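Local coordinates for lysozyme M1 (Streptomyces coelicolor, PDB 1JFX), which cleaves the beta-1,4 links between N-acetylmuramic acid and N-acetylglucosamine in bacterial peptidoglycan, and also acts on diacetylated muramic acid, at residues Thr50-Asn54 with Ala55-Arg59; Ala141-Asn145 with Thr146-Ser150. All blocks are in the same frame, centred on the assembly; numbering follows the deposited sequence.

Interaction 1. Residues Thr50-Asn54 with Ala55-Arg59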
loop_
_atom_site.group_PDB
_atom_site.type_symbol
_atom_site.label_atom_id
_atom_site.label_comp_id
_atom_site.label_asym_id
_atom_site.label_seq_id
_atom_site.Cartn_x
_atom_site.Cartn_y
_atom_site.Cartn_z
ATOM N N THR A 50 7.063 -7.748 -12.513
ATOM C CA THR A 50 8.258 -8.351 -13.091
ATOM C C THR A 50 9.295 -7.294 -13.445
ATOM O O THR A 50 10.470 -7.390 -13.045
ATOM C CB THR A 50 7.894 -9.141 -14.378
ATOM O OG1 THR A 50 7.004 -10.209 -14.035
ATOM C CG2 THR A 50 9.150 -9.724 -15.049
ATOM N N ASN A 51 8.854 -6.277 -14.184
ATOM C CA ASN A 51 9.762 -5.238 -14.646
ATOM C C ASN A 51 10.331 -4.350 -13.544
ATOM O O ASN A 51 11.478 -3.924 -13.623
ATOM C CB ASN A 51 9.069 -4.405 -15.731
ATOM C CG ASN A 51 8.676 -5.245 -16.944
ATOM O OD1 ASN A 51 9.290 -6.278 -17.229
ATOM N ND2 ASN A 51 7.661 -4.798 -17.669
ATOM N N ALA A 52 9.543 -4.070 -12.520
ATOM C CA ALA A 52 10.059 -3.265 -11.414
ATOM C C ALA A 52 11.180 -4.059 -10.745
ATOM O O ALA A 52 12.240 -3.515 -10.439
ATOM C CB ALA A 52 8.946 -2.964 -10.406
ATOM N N TYR A 53 10.956 -5.353 -10.531
ATOM C CA TYR A 53 11.973 -6.194 -9.902
ATOM C C TYR A 53 13.241 -6.216 -10.761
ATOM O O TYR A 53 14.339 -6.001 -10.260
ATOM C CB TYR A 53 11.433 -7.632 -9.718
ATOM C CG TYR A 53 12.482 -8.620 -9.235
ATOM C CD1 TYR A 53 13.414 -9.168 -10.124
ATOM C CD2 TYR A 53 12.610 -8.928 -7.877
ATOM C CE1 TYR A 53 14.455 -9.977 -9.673
ATOM C CE2 TYR A 53 13.647 -9.745 -7.417
ATOM C CZ TYR A 53 14.570 -10.257 -8.316
ATOM O OH TYR A 53 15.650 -10.990 -7.866
ATOM N N ASN A 54 13.090 -6.460 -12.058
ATOM C CA ASN A 54 14.268 -6.530 -12.918
ATOM C C ASN A 54 15.048 -5.221 -12.969
ATOM O O ASN A 54 16.265 -5.215 -13.169
ATOM C CB ASN A 54 13.878 -6.963 -14.339
ATOM C CG ASN A 54 13.430 -8.421 -14.412
ATOM O OD1 ASN A 54 13.739 -9.221 -13.529
ATOM N ND2 ASN A 54 12.711 -8.769 -15.475
ATOM N N ALA A 55 14.351 -4.104 -12.780
ATOM C CA ALA A 55 15.014 -2.802 -12.814
ATOM C C ALA A 55 15.717 -2.471 -11.505
ATOM O O ALA A 55 16.404 -1.454 -11.413
ATOM C CB ALA A 55 14.000 -1.715 -13.131
ATOM N N GLY A 56 15.524 -3.311 -10.493
ATOM C CA GLY A 56 16.167 -3.084 -9.212
ATOM C C GLY A 56 15.365 -2.258 -8.225
ATOM O O GLY A 56 15.909 -1.781 -7.227
ATOM N N ILE A 57 14.076 -2.093 -8.502
ATOM C CA ILE A 57 13.184 -1.341 -7.621
ATOM C C ILE A 57 12.689 -2.295 -6.523
ATOM O O ILE A 57 12.319 -3.440 -6.808
ATOM C CB ILE A 57 11.956 -0.800 -8.422
ATOM C CG1 ILE A 57 12.393 0.271 -9.433
ATOM C CG2 ILE A 57 10.910 -0.233 -7.468
ATOM C CD1 ILE A 57 12.868 1.584 -8.791
ATOM N N ILE A 58 12.720 -1.851 -5.268
ATOM C CA ILE A 58 12.206 -2.655 -4.151
ATOM C C ILE A 58 10.701 -2.427 -4.290
ATOM O O ILE A 58 10.217 -1.311 -4.137
ATOM C CB ILE A 58 12.750 -2.131 -2.802
ATOM C CG1 ILE A 58 14.269 -2.349 -2.754
ATOM C CG2 ILE A 58 12.086 -2.851 -1.643
ATOM C CD1 ILE A 58 14.946 -1.691 -1.568
ATOM N N ARG A 59 9.960 -3.483 -4.596
ATOM C CA ARG A 59 8.544 -3.328 -4.879
ATOM C C ARG A 59 7.607 -4.276 -4.176
ATOM O O ARG A 59 7.994 -5.387 -3.822
ATOM C CB ARG A 59 8.348 -3.464 -6.387
ATOM C CG ARG A 59 8.895 -4.783 -6.973
ATOM C CD ARG A 59 7.797 -5.818 -7.053
ATOM N NE ARG A 59 8.245 -7.069 -7.676
ATOM C CZ ARG A 59 8.850 -8.055 -7.021
ATOM N NH1 ARG A 59 9.099 -7.932 -5.723
ATOM N NH2 ARG A 59 9.136 -9.198 -7.643
#

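Interaction 2. Residues Ala141-Asn145 with Thr146-Ser150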
loop_
_atom_site.group_PDB
_atom_site.type_symbol
_atom_site.label_atom_id
_atom_site.label_comp_id
_atom_site.label_asym_id
_atom_site.label_seq_id
_atom_site.Cartn_x
_atom_site.Cartn_y
_atom_site.Cartn_z
ATOM N N ALA A 141 -6.283 9.924 6.848
ATOM C CA ALA A 141 -6.601 10.127 8.247
ATOM C C ALA A 141 -8.126 10.214 8.416
ATOM O O ALA A 141 -8.676 9.647 9.350
ATOM C CB ALA A 141 -5.952 11.420 8.751
ATOM N N SER A 142 -8.792 10.924 7.506
ATOM C CA SER A 142 -10.247 11.092 7.568
ATOM C C SER A 142 -10.970 9.763 7.570
ATOM O O SER A 142 -11.863 9.523 8.389
ATOM C CB SER A 142 -10.760 11.899 6.363
ATOM O OG SER A 142 -10.448 13.268 6.528
ATOM N N TRP A 143 -10.601 8.899 6.635
ATOM C CA TRP A 143 -11.265 7.614 6.556
ATOM C C TRP A 143 -10.966 6.787 7.805
ATOM O O TRP A 143 -11.869 6.194 8.391
ATOM C CB TRP A 143 -10.828 6.849 5.309
ATOM C CG TRP A 143 -11.688 5.660 5.044
ATOM C CD1 TRP A 143 -12.806 5.615 4.247
ATOM C CD2 TRP A 143 -11.570 4.365 5.642
ATOM N NE1 TRP A 143 -13.391 4.368 4.322
ATOM C CE2 TRP A 143 -12.654 3.585 5.172
ATOM C CE3 TRP A 143 -10.661 3.788 6.538
ATOM C CZ2 TRP A 143 -12.855 2.258 5.575
ATOM C CZ3 TRP A 143 -10.864 2.462 6.942
ATOM C CH2 TRP A 143 -11.959 1.719 6.455
ATOM N N TRP A 144 -9.702 6.733 8.211
ATOM C CA TRP A 144 -9.372 5.955 9.398
ATOM C C TRP A 144 -10.167 6.406 10.620
ATOM O O TRP A 144 -10.816 5.603 11.311
ATOM C CB TRP A 144 -7.878 6.057 9.728
ATOM C CG TRP A 144 -7.503 5.131 10.839
ATOM C CD1 TRP A 144 -7.330 5.445 12.167
ATOM C CD2 TRP A 144 -7.347 3.716 10.737
ATOM N NE1 TRP A 144 -7.079 4.300 12.890
ATOM C CE2 TRP A 144 -7.085 3.226 12.034
ATOM C CE3 TRP A 144 -7.407 2.805 9.666
ATOM C CZ2 TRP A 144 -6.880 1.861 12.293
ATOM C CZ3 TRP A 144 -7.201 1.451 9.926
ATOM C CH2 TRP A 144 -6.940 0.996 11.229
ATOM N N ASN A 145 -10.132 7.701 10.891
ATOM C CA ASN A 145 -10.833 8.186 12.061
ATOM C C ASN A 145 -12.342 7.983 11.971
ATOM O O ASN A 145 -12.974 7.511 12.922
ATOM C CB ASN A 145 -10.451 9.647 12.317
ATOM C CG ASN A 145 -9.023 9.779 12.850
ATOM O OD1 ASN A 145 -8.513 8.866 13.515
ATOM N ND2 ASN A 145 -8.379 10.909 12.571
ATOM N N THR A 146 -12.917 8.291 10.821
ATOM C CA THR A 146 -14.346 8.119 10.654
ATOM C C THR A 146 -14.826 6.678 10.688
ATOM O O THR A 146 -15.710 6.327 11.486
ATOM C CB THR A 146 -14.809 8.766 9.344
ATOM O OG1 THR A 146 -14.670 10.182 9.468
ATOM C CG2 THR A 146 -16.260 8.405 9.026
ATOM N N CYS A 147 -14.241 5.831 9.843
ATOM C CA CYS A 147 -14.697 4.458 9.754
ATOM C C CYS A 147 -14.237 3.475 10.822
ATOM O O CYS A 147 -14.861 2.434 10.994
ATOM C CB CYS A 147 -14.398 3.912 8.362
ATOM S SG CYS A 147 -15.179 4.843 7.004
ATOM N N THR A 148 -13.164 3.782 11.547
ATOM C CA THR A 148 -12.747 2.876 12.617
ATOM C C THR A 148 -13.009 3.515 13.969
ATOM O O THR A 148 -12.790 2.905 15.012
ATOM C CB THR A 148 -11.243 2.502 12.550
ATOM O OG1 THR A 148 -10.429 3.584 13.031
ATOM C CG2 THR A 148 -10.852 2.172 11.131
ATOM N N GLY A 149 -13.493 4.751 13.956
ATOM C CA GLY A 149 -13.727 5.422 15.220
ATOM C C GLY A 149 -12.425 5.712 15.942
ATOM O O GLY A 149 -12.306 5.464 17.146
ATOM N N SER A 150 -11.447 6.234 15.202
ATOM C CA SER A 150 -10.136 6.600 15.730
ATOM C C SER A 150 -9.502 5.443 16.497
ATOM O O SER A 150 -9.016 5.606 17.608
ATOM C CB SER A 150 -10.260 7.828 16.640
ATOM O OG SER A 150 -10.847 8.911 15.935
#

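Interaction 1. Residues Thr50-Asn54 with Ala55-Arg59
Arg59 reaches back from the start of strand 58-64 to the last turn of helix 45-54, where it meets Ala52 and Tyr53. Its CB comes first, 4.1 Å from Ala52 CB. CG follows and packs on the same methyl, 3.9 Å from Ala52 CB. With chi1 at 56°, CG stands between the backbone N and the carbonyl carbon, which sets it against Ala52. The side chain then bends at chi2 and carries the guanidinium over to Tyr53. Arg59 NE passes 3.8 Å from Tyr53 CB and is hydrogen-bonded to Tyr49 O. Tyr53 CB lies over one face of the guanidinium. Arg59 NH2 goes furthest along Tyr53, 3.5 Å from Tyr53 CD2, and comes obliquely to the ring. The two planes are 38° apart. NH1 bonds Thr92 OG1, and Tyr49 adds a cation-pi contact.

Between the two ends the chain makes a Schellman motif at Gly56, which has positive phi. Ile57 N bonds Ala52 O at 3.0 Å, and Gly56 N bonds Tyr53 O at 2.9 Å. Ala55 N bonds Asn51 O and makes a weak second bond to Ala52 O. This is the helix-to-strand turn of a beta/alpha-barrel: a short turn, residues 55-57, joins helix 45-54 to strand 58-64. Ile57 CB meets Ala52 O at 3.4 Å and lies 4.2 Å from Ala52 CB. Ala52 also touches Trp19 and Ile32, and Ile57 touches Ala30.

Interaction 2. Residues Ala141-Asn145 with Thr146-Ser150
Two tryptophans of helix 141-148, Trp143 and Trp144, each have one ring face covered by a residue four positions on. The contact runs along the helix and round its C-terminal end, in the beta-alpha-beta unit of strands 136-139 and 160-163. Cys147 lies over Trp143. Its CB is 3.6 Å from the centroid of the six-membered ring, a CH-pi contact. Its SG is 3.5 Å from the centroid of the five-membered ring, a sulfur-aromatic contact. The same sulfur forms the disulfide to Cys108 and Trp143 NE1 bonds Met107 O, which ties ring and sulfur to two neighbouring residues.

Thr148 lies over Trp144. Its CG2 is 3.7 Å from the centroid of the six-membered ring, 8° off the normal. OG1 sits over the same ring system nearer the rim. With chi1 at 77°, Thr148 OG1 also turns back to the helix and donates to Trp144 O at 2.7 Å. That oxygen, Trp144 O, takes Thr148 N as well, at 3.0 Å, and the two donors come from opposite faces of the carbonyl plane. OG1 is further bonded to Trp151 N, and Trp144 NE1 to Trp151 O.

Gly149 is the first residue to leave helical backbone angles, with positive phi. Ser150 N then bonds Asn145 O at 3.0 Å. Ser150 OG lies 3.4 Å from Asn145 OD1. Trp143 also meets the ring of His101, and its side chain is about 5 Å from that of Glu100, a predicted active-site residue. The arrangement is that of a disulfide-anchored helix beside the probable active site of a family 25 beta/alpha-barrel.

Along the chain, interaction 1 closes before interaction 2 opens. Their centres are 33 Å apart, on opposite sides of the chain's centre, and the nearest atoms are about 21 Å apart. They share no helix or strand. Both belong to one catalytic domain and are joined through its curved sheet: helix 45-54 leads into strand 58-64, and helix 141-148 follows strand 136-139. Strand 96-98 pairs with both strands, in parallel, and carries Asp98. Each contact lies at the C-terminal end of a different helix of the same barrel. The side chain of Trp143 is about 8 Å from that of Asp98, and that of Arg59 about 10 Å from that of Asp9; both aspartates are predicted active-site residues.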